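Local coordinates for protein ATP-dependent Clp protease proteolytic subunit (Listeria monocytogenes, PDB 4JCQ) that probably cleaves misfolded and other proteins into short peptides as a chymotrypsin-like serine protease, working in an ATP-dependent process within stacked heptameric rings, at residues Glu46-Gln60 with Ile77-Ser91. Numbering follows the deposited sequence.
Sequences ESISNDPITIFINSQ and IKPTVKVVGTGWVAS
Strand 53-59 runs parallel to strand 81-86, their axes 4.6 Å apart and 23° askew, and the backbone bonds alternate from Ile53 N to Thr80 O through to Thr86 N on Ile57 O. A beta bulge then shifts the register by two, and pairing resumes where Ser59 N meets Trp88 O at 2.9 Å. Gly87 turns this corner with a positive phi, which glycine adopts readily, its CA against the Asn58 amide.

Beta-branched Ile and Val favour extended backbone and fill the buried sheet faces with apolar surface. On one face Ile55 CD1 touches Val81 CG1 at 3.6 Å, while Ile53 CD1 reaches both Pro79 CB and Ile77 CD1. On the other, the Phe56 ring and Val84 lie side by side, Val84 CG1 being 3.7 Å from CE2 of Phe56. Where the strands begin, Glu46 extends from its helix with CG anti to the backbone N (chi1 178°), carrying OE2 to 3.0 Å from Lys78 N; the N-H comes from above the carboxylate plane, and the same oxygen forms a salt bridge with Arg186 of a neighbouring subunit. Beyond the bulge, Gln60 CB lies over one face of the Trp88 indole, near its rim, 3.7 Å from CZ2. The Asn58 amide bonds to Gln32, Glu65 and Thr69 of a different neighbouring subunit, serving the ring assembly.

This is the beta-alpha-beta crossover of the ClpP fold, its strands joined through helix 64-76. A water joins Gln60 O to OG of Ser91, the predicted nucleophile, whose hydroxyl bonds to the backbone carbonyl O of His116, consistent with an inactive triad.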
loop_
_atom_site.group_PDB
_atom_site.type_symbol
_atom_site.label_atom_id
_atom_site.label_comp_id
_atom_site.label_asym_id
_atom_site.label_seq_id
_atom_site.Cartn_x
_atom_site.Cartn_y
_atom_site.Cartn_z
ATOM N N GLU H 46 22.395 18.662 1.045
ATOM C CA GLU H 46 23.191 19.675 1.736
ATOM C C GLU H 46 24.100 19.056 2.800
ATOM O O GLU H 46 25.264 19.439 2.925
ATOM C CB GLU H 46 22.287 20.739 2.369
ATOM C CG GLU H 46 23.041 21.802 3.155
ATOM C CD GLU H 46 22.136 22.773 3.887
ATOM O OE1 GLU H 46 21.083 22.351 4.414
ATOM O OE2 GLU H 46 22.494 23.965 3.946
ATOM N N SER H 47 23.562 18.098 3.555
ATOM C CA SER H 47 24.311 17.439 4.627
ATOM C C SER H 47 25.462 16.575 4.107
ATOM O O SER H 47 26.441 16.345 4.819
ATOM C CB SER H 47 23.377 16.604 5.507
ATOM O OG SER H 47 22.908 15.458 4.820
ATOM N N ILE H 48 25.339 16.102 2.869
ATOM C CA ILE H 48 26.367 15.268 2.248
ATOM C C ILE H 48 27.572 16.102 1.795
ATOM O O ILE H 48 28.710 15.796 2.161
ATOM C CB ILE H 48 25.793 14.416 1.092
ATOM C CG1 ILE H 48 24.814 13.375 1.646
ATOM C CG2 ILE H 48 26.906 13.723 0.314
ATOM C CD1 ILE H 48 23.909 12.751 0.607
ATOM N N SER H 49 27.318 17.151 1.013
ATOM C CA SER H 49 28.380 18.046 0.539
ATOM C C SER H 49 27.856 19.424 0.137
ATOM O O SER H 49 26.644 19.653 0.087
ATOM C CB SER H 49 29.144 17.413 -0.633
ATOM O OG SER H 49 28.354 17.387 -1.808
ATOM N N ASN H 50 28.786 20.334 -0.148
ATOM C CA ASN H 50 28.462 21.669 -0.647
ATOM C C ASN H 50 28.437 21.745 -2.175
ATOM O O ASN H 50 28.298 22.829 -2.743
ATOM C CB ASN H 50 29.443 22.704 -0.085
ATOM C CG ASN H 50 29.205 23.005 1.383
ATOM O OD1 ASN H 50 30.136 22.981 2.187
ATOM N ND2 ASN H 50 27.958 23.294 1.740
ATOM N N ASP H 51 28.571 20.590 -2.828
ATOM C CA ASP H 51 28.521 20.495 -4.288
ATOM C C ASP H 51 27.168 20.959 -4.841
ATOM O O ASP H 51 26.148 20.825 -4.166
ATOM C CB ASP H 51 28.811 19.059 -4.740
ATOM C CG ASP H 51 30.277 18.676 -4.592
ATOM O OD1 ASP H 51 30.591 17.479 -4.762
ATOM O OD2 ASP H 51 31.118 19.560 -4.313
ATOM N N PRO H 52 27.160 21.516 -6.070
ATOM C CA PRO H 52 25.926 22.021 -6.684
ATOM C C PRO H 52 24.818 20.974 -6.821
ATOM O O PRO H 52 25.096 19.775 -6.907
ATOM C CB PRO H 52 26.387 22.481 -8.070
ATOM C CG PRO H 52 27.829 22.813 -7.889
ATOM C CD PRO H 52 28.339 21.795 -6.913
ATOM N N ILE H 53 23.573 21.444 -6.829
ATOM C CA ILE H 53 22.398 20.590 -7.000
ATOM C C ILE H 53 21.646 21.028 -8.255
ATOM O O ILE H 53 21.490 22.224 -8.505
ATOM C CB ILE H 53 21.468 20.655 -5.763
ATOM C CG1 ILE H 53 22.197 20.145 -4.514
ATOM C CG2 ILE H 53 20.184 19.860 -5.992
ATOM C CD1 ILE H 53 21.518 20.500 -3.206
ATOM N N THR H 54 21.200 20.056 -9.048
ATOM C CA THR H 54 20.405 20.335 -10.244
ATOM C C THR H 54 18.946 19.944 -10.014
ATOM O O THR H 54 18.658 18.827 -9.581
ATOM C CB THR H 54 20.961 19.593 -11.479
ATOM O OG1 THR H 54 22.358 19.879 -11.617
ATOM C CG2 THR H 54 20.234 20.024 -12.757
ATOM N N ILE H 55 18.036 20.871 -10.295
ATOM C CA ILE H 55 16.605 20.608 -10.175
ATOM C C ILE H 55 15.937 20.690 -11.547
ATOM O O ILE H 55 16.020 21.717 -12.220
ATOM C CB ILE H 55 15.909 21.584 -9.194
ATOM C CG1 ILE H 55 16.559 21.521 -7.803
ATOM C CG2 ILE H 55 14.420 21.278 -9.105
ATOM C CD1 ILE H 55 15.948 22.461 -6.782
ATOM N N PHE H 56 15.293 19.599 -11.956
ATOM C CA PHE H 56 14.460 19.585 -13.160
ATOM C C PHE H 56 13.014 19.865 -12.764
ATOM O O PHE H 56 12.450 19.163 -11.920
ATOM C CB PHE H 56 14.560 18.238 -13.888
ATOM C CG PHE H 56 15.903 17.980 -14.521
ATOM C CD1 PHE H 56 16.930 17.395 -13.791
ATOM C CD2 PHE H 56 16.136 18.311 -15.852
ATOM C CE1 PHE H 56 18.169 17.153 -14.371
ATOM C CE2 PHE H 56 17.372 18.075 -16.439
ATOM C CZ PHE H 56 18.391 17.494 -15.697
ATOM N N ILE H 57 12.423 20.896 -13.367
ATOM C CA ILE H 57 11.070 21.329 -13.016
ATOM C C ILE H 57 10.109 21.189 -14.196
ATOM O O ILE H 57 10.313 21.792 -15.255
ATOM C CB ILE H 57 11.031 22.792 -12.501
ATOM C CG1 ILE H 57 12.000 22.985 -11.333
ATOM C CG2 ILE H 57 9.613 23.175 -12.082
ATOM C CD1 ILE H 57 12.362 24.429 -11.049
ATOM N N ASN H 58 9.075 20.376 -13.991
ATOM C CA ASN H 58 7.947 20.257 -14.908
ATOM C C ASN H 58 6.680 20.413 -14.080
ATOM O O ASN H 58 6.198 19.447 -13.491
ATOM C CB ASN H 58 7.970 18.894 -15.624
ATOM C CG ASN H 58 6.830 18.723 -16.625
ATOM O OD1 ASN H 58 5.751 19.290 -16.470
ATOM N ND2 ASN H 58 7.065 17.914 -17.650
ATOM N N SER H 59 6.151 21.634 -14.014
ATOM C CA SER H 59 5.012 21.908 -13.142
ATOM C C SER H 59 4.098 23.020 -13.635
ATOM O O SER H 59 4.557 24.087 -14.040
ATOM C CB SER H 59 5.479 22.234 -11.721
ATOM O OG SER H 59 4.362 22.432 -10.871
ATOM N N GLN H 60 2.800 22.743 -13.557
ATOM C CA GLN H 60 1.741 23.693 -13.868
ATOM C C GLN H 60 1.481 24.652 -12.699
ATOM O O GLN H 60 0.707 25.602 -12.826
ATOM C CB GLN H 60 0.452 22.931 -14.229
ATOM C CG GLN H 60 -0.142 22.076 -13.103
ATOM C CD GLN H 60 0.403 20.651 -13.029
ATOM O OE1 GLN H 60 1.588 20.390 -13.281
ATOM N NE2 GLN H 60 -0.470 19.714 -12.662
ATOM N N ILE H 77 19.559 26.657 1.635
ATOM C CA ILE H 77 20.651 25.680 1.682
ATOM C C ILE H 77 21.955 26.250 1.119
ATOM O O ILE H 77 21.936 27.149 0.276
ATOM C CB ILE H 77 20.281 24.349 0.980
ATOM C CG1 ILE H 77 19.931 24.580 -0.498
ATOM C CG2 ILE H 77 19.143 23.656 1.726
ATOM C CD1 ILE H 77 19.835 23.314 -1.324
ATOM N N LYS H 78 23.081 25.728 1.603
ATOM C CA LYS H 78 24.401 26.207 1.186
ATOM C C LYS H 78 24.782 25.895 -0.268
ATOM O O LYS H 78 25.315 26.770 -0.951
ATOM C CB LYS H 78 25.496 25.742 2.157
ATOM C CG LYS H 78 25.747 26.714 3.302
ATOM C CD LYS H 78 26.844 26.233 4.243
ATOM C CE LYS H 78 26.287 25.355 5.352
ATOM N NZ LYS H 78 27.319 25.005 6.366
ATOM N N PRO H 79 24.507 24.661 -0.753
ATOM C CA PRO H 79 24.861 24.351 -2.144
ATOM C C PRO H 79 24.191 25.270 -3.169
ATOM O O PRO H 79 23.051 25.698 -2.972
ATOM C CB PRO H 79 24.351 22.918 -2.323
ATOM C CG PRO H 79 24.354 22.343 -0.952
ATOM C CD PRO H 79 23.947 23.481 -0.065
ATOM N N THR H 80 24.915 25.567 -4.246
ATOM C CA THR H 80 24.373 26.325 -5.370
ATOM C C THR H 80 23.369 25.457 -6.126
ATOM O O THR H 80 23.651 24.302 -6.444
ATOM C CB THR H 80 25.494 26.792 -6.322
ATOM O OG1 THR H 80 26.402 27.636 -5.607
ATOM C CG2 THR H 80 24.927 27.568 -7.507
ATOM N N VAL H 81 22.197 26.021 -6.401
ATOM C CA VAL H 81 21.134 25.289 -7.077
ATOM C C VAL H 81 20.985 25.743 -8.527
ATOM O O VAL H 81 20.794 26.929 -8.803
ATOM C CB VAL H 81 19.788 25.413 -6.325
ATOM C CG1 VAL H 81 18.651 24.799 -7.132
ATOM C CG2 VAL H 81 19.879 24.755 -4.953
ATOM N N LYS H 82 21.089 24.786 -9.444
ATOM C CA LYS H 82 20.801 25.018 -10.854
ATOM C C LYS H 82 19.413 24.473 -11.168
ATOM O O LYS H 82 19.045 23.394 -10.697
ATOM C CB LYS H 82 21.837 24.327 -11.742
ATOM C CG LYS H 82 23.236 24.917 -11.670
ATOM C CD LYS H 82 24.208 24.104 -12.512
ATOM C CE LYS H 82 25.552 24.801 -12.653
ATOM N NZ LYS H 82 26.295 24.888 -11.363
ATOM N N VAL H 83 18.643 25.218 -11.956
ATOM C CA VAL H 83 17.315 24.761 -12.367
ATOM C C VAL H 83 17.239 24.527 -13.874
ATOM O O VAL H 83 17.811 25.283 -14.666
ATOM C CB VAL H 83 16.177 25.704 -11.897
ATOM C CG1 VAL H 83 16.050 25.682 -10.379
ATOM C CG2 VAL H 83 16.383 27.125 -12.405
ATOM N N VAL H 84 16.548 23.457 -14.255
ATOM C CA VAL H 84 16.313 23.138 -15.658
ATOM C C VAL H 84 14.813 22.982 -15.888
ATOM O O VAL H 84 14.198 22.025 -15.412
ATOM C CB VAL H 84 17.049 21.848 -16.098
ATOM C CG1 VAL H 84 16.831 21.594 -17.583
ATOM C CG2 VAL H 84 18.538 21.932 -15.795
ATOM N N GLY H 85 14.227 23.933 -16.608
ATOM C CA GLY H 85 12.814 23.869 -16.958
ATOM C C GLY H 85 12.594 22.851 -18.057
ATOM O O GLY H 85 13.392 22.760 -18.993
ATOM N N THR H 86 11.522 22.073 -17.936
ATOM C CA THR H 86 11.192 21.053 -18.930
ATOM C C THR H 86 9.682 20.801 -19.021
ATOM O O THR H 86 9.002 20.697 -18.002
ATOM C CB THR H 86 11.968 19.733 -18.686
ATOM O OG1 THR H 86 11.531 18.739 -19.619
ATOM C CG2 THR H 86 11.784 19.217 -17.251
ATOM N N GLY H 87 9.166 20.711 -20.246
ATOM C CA GLY H 87 7.729 20.513 -20.470
ATOM C C GLY H 87 6.959 21.807 -20.289
ATOM O O GLY H 87 6.694 22.523 -21.256
ATOM N N TRP H 88 6.584 22.103 -19.048
ATOM C CA TRP H 88 6.066 23.427 -18.711
ATOM C C TRP H 88 6.454 23.875 -17.331
ATOM O O TRP H 88 6.726 23.057 -16.449
ATOM C CB TRP H 88 4.551 23.561 -18.951
ATOM C CG TRP H 88 3.642 22.607 -18.203
ATOM C CD1 TRP H 88 3.969 21.736 -17.163
ATOM C CD2 TRP H 88 2.191 22.435 -18.396
ATOM N NE1 TRP H 88 2.862 21.047 -16.731
ATOM C CE2 TRP H 88 1.763 21.421 -17.423
ATOM C CE3 TRP H 88 1.244 22.994 -19.249
ATOM C CZ2 TRP H 88 0.442 21.000 -17.332
ATOM C CZ3 TRP H 88 -0.087 22.563 -19.144
ATOM C CH2 TRP H 88 -0.475 21.590 -18.209
ATOM N N VAL H 89 6.519 25.192 -17.158
ATOM C CA VAL H 89 6.813 25.813 -15.871
ATOM C C VAL H 89 5.859 26.992 -15.732
ATOM O O VAL H 89 5.967 27.975 -16.469
ATOM C CB VAL H 89 8.275 26.312 -15.779
ATOM C CG1 VAL H 89 8.556 26.912 -14.405
ATOM C CG2 VAL H 89 9.262 25.190 -16.079
ATOM N N ALA H 90 4.912 26.884 -14.803
ATOM C CA ALA H 90 3.872 27.903 -14.666
ATOM C C ALA H 90 3.522 28.215 -13.219
ATOM O O ALA H 90 3.608 27.347 -12.347
ATOM C CB ALA H 90 2.620 27.486 -15.428
ATOM N N SER H 91 3.123 29.468 -12.986
ATOM C CA SER H 91 2.545 29.905 -11.713
ATOM C C SER H 91 3.473 29.648 -10.520
ATOM O O SER H 91 4.577 30.190 -10.477
ATOM C CB SER H 91 1.155 29.285 -11.517
ATOM O OG SER H 91 0.326 29.567 -12.637
HETATM O O HOH W 1 27.519 24.696 -4.743
HETATM O O HOH W 2 -0.971 27.665 -13.953
#